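Local structure of malonyl CoA-acyl carrier protein transacylase (Mycobacterium tuberculosis, 2QC3) at residues Ala67-His72 against Glu268-Ala272. The protein catalyses transfer of the malonyl group from malonyl-CoA to holo-acyl carrier protein, a step of fatty acid biosynthesis. Residues are numbered along the deposited sequence; the frame is centred on the assembly and turned at random.
Sequences ATLLAH and EFPPA
Thr-68 donates a hydrogen bond from OG1 to the carbonyl O of Pro-270, 2.7 Å away. The C=O...donor angle is 157°, with a modest lean out of the carbonyl plane. With chi1 at -69°, OG1 lies beside the backbone N and CG2 anti to it. OG1 is also hydrogen-bonded to Ile-64 O, one turn back in the helix, so its single proton must be shared or alternate between the two carbonyls. CG2 meets Phe-269 CB at 3.9 Å, and the side chains cross at about a right angle.

Close packing continues around this bond. Ala-71 CB sits against the Pro-270 ring, 3.8 Å from CG. Ala-67 CB meets Pro-271 CD at 3.9 Å. The peptide between the prolines is cis, and Pro-271 CD and Pro-270 O both face Ala-67.

The contact belongs to the acyl transferase domain of the FabD family. The loop leaves strand 263-268 of the parallel sheet, and helix 57-77 packs against this loop. The side chain of Ser-92, probably the catalytic nucleophile, is about 11 Å from that of Thr-68.

By contrast, His-72 is partly exposed and meets the loop through its CA and CB. The Phe-269 ring turns an edge to it, with CE2 3.8 Å from His-72 CA. The imidazole leads away, since CG is anti to the backbone N (chi1 166°). The His-72 side chain also touches Ile-101 of helix 94-101.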
loop_
_atom_site.group_PDB
_atom_site.type_symbol
_atom_site.label_atom_id
_atom_site.label_comp_id
_atom_site.label_asym_id
_atom_site.label_seq_id
_atom_site.Cartn_x
_atom_site.Cartn_y
_atom_site.Cartn_z
ATOM N N ALA A 67 4.237 -6.161 8.793
ATOM C CA ALA A 67 4.582 -7.406 8.112
ATOM C C ALA A 67 5.622 -7.118 7.036
ATOM O O ALA A 67 6.613 -7.845 6.891
ATOM C CB ALA A 67 3.342 -8.016 7.480
ATOM N N THR A 68 5.393 -6.045 6.287
ATOM C CA THR A 68 6.309 -5.667 5.224
ATOM C C THR A 68 7.715 -5.374 5.709
ATOM O O THR A 68 8.691 -5.864 5.136
ATOM C CB THR A 68 5.796 -4.444 4.426
ATOM O OG1 THR A 68 4.642 -4.828 3.675
ATOM C CG2 THR A 68 6.871 -3.943 3.448
ATOM N N LEU A 69 7.816 -4.586 6.772
ATOM C CA LEU A 69 9.116 -4.217 7.295
ATOM C C LEU A 69 9.850 -5.349 8.009
ATOM O O LEU A 69 11.076 -5.365 8.026
ATOM C CB LEU A 69 8.979 -2.974 8.184
ATOM C CG LEU A 69 8.348 -1.804 7.401
ATOM C CD1 LEU A 69 8.339 -0.530 8.245
ATOM C CD2 LEU A 69 9.128 -1.581 6.098
ATOM N N LEU A 70 9.125 -6.292 8.600
ATOM C CA LEU A 70 9.795 -7.419 9.255
ATOM C C LEU A 70 10.605 -8.138 8.181
ATOM O O LEU A 70 11.773 -8.479 8.387
ATOM C CB LEU A 70 8.782 -8.398 9.851
ATOM C CG LEU A 70 8.105 -8.039 11.172
ATOM C CD1 LEU A 70 7.065 -9.094 11.493
ATOM C CD2 LEU A 70 9.146 -7.950 12.287
ATOM N N ALA A 71 9.972 -8.346 7.029
ATOM C CA ALA A 71 10.604 -9.015 5.900
ATOM C C ALA A 71 11.777 -8.187 5.407
ATOM O O ALA A 71 12.852 -8.719 5.121
ATOM C CB ALA A 71 9.594 -9.214 4.781
ATOM N N HIS A 72 11.565 -6.881 5.298
ATOM C CA HIS A 72 12.621 -5.990 4.850
ATOM C C HIS A 72 13.767 -5.981 5.851
ATOM O O HIS A 72 14.937 -5.925 5.470
ATOM C CB HIS A 72 12.112 -4.563 4.696
ATOM C CG HIS A 72 13.211 -3.557 4.565
ATOM N ND1 HIS A 72 14.014 -3.476 3.446
ATOM C CD2 HIS A 72 13.674 -2.624 5.430
ATOM C CE1 HIS A 72 14.923 -2.534 3.629
ATOM N NE2 HIS A 72 14.739 -2.002 4.824
ATOM N N GLU A 268 7.762 -8.695 -4.404
ATOM C CA GLU A 268 6.633 -8.127 -3.689
ATOM C C GLU A 268 6.741 -8.613 -2.263
ATOM O O GLU A 268 6.885 -9.814 -2.009
ATOM C CB GLU A 268 5.295 -8.562 -4.303
ATOM C CG GLU A 268 4.080 -8.275 -3.411
ATOM C CD GLU A 268 2.747 -8.338 -4.149
ATOM O OE1 GLU A 268 2.626 -9.094 -5.134
ATOM O OE2 GLU A 268 1.807 -7.633 -3.732
ATOM N N PHE A 269 6.696 -7.668 -1.336
ATOM C CA PHE A 269 6.796 -7.978 0.080
ATOM C C PHE A 269 5.451 -8.417 0.647
ATOM O O PHE A 269 4.405 -8.161 0.053
ATOM C CB PHE A 269 7.301 -6.753 0.841
ATOM C CG PHE A 269 8.753 -6.469 0.634
ATOM C CD1 PHE A 269 9.222 -6.034 -0.596
ATOM C CD2 PHE A 269 9.662 -6.652 1.671
ATOM C CE1 PHE A 269 10.569 -5.787 -0.794
ATOM C CE2 PHE A 269 11.015 -6.407 1.480
ATOM C CZ PHE A 269 11.469 -5.974 0.247
ATOM N N PRO A 270 5.467 -9.121 1.790
ATOM C CA PRO A 270 4.222 -9.577 2.415
ATOM C C PRO A 270 3.499 -8.440 3.141
ATOM O O PRO A 270 4.105 -7.435 3.495
ATOM C CB PRO A 270 4.699 -10.663 3.382
ATOM C CG PRO A 270 6.061 -10.197 3.758
ATOM C CD PRO A 270 6.629 -9.776 2.418
ATOM N N PRO A 271 2.180 -8.577 3.337
ATOM C CA PRO A 271 1.411 -9.741 2.891
ATOM C C PRO A 271 1.200 -9.668 1.381
ATOM O O PRO A 271 0.390 -8.882 0.898
ATOM C CB PRO A 271 0.110 -9.611 3.677
ATOM C CG PRO A 271 -0.049 -8.121 3.810
ATOM C CD PRO A 271 1.348 -7.675 4.155
ATOM N N ALA A 272 1.952 -10.481 0.645
ATOM C CA ALA A 272 1.872 -10.519 -0.811
ATOM C C ALA A 272 0.434 -10.400 -1.297
ATOM O O ALA A 272 -0.464 -11.075 -0.790
ATOM C CB ALA A 272 2.490 -11.809 -1.329
#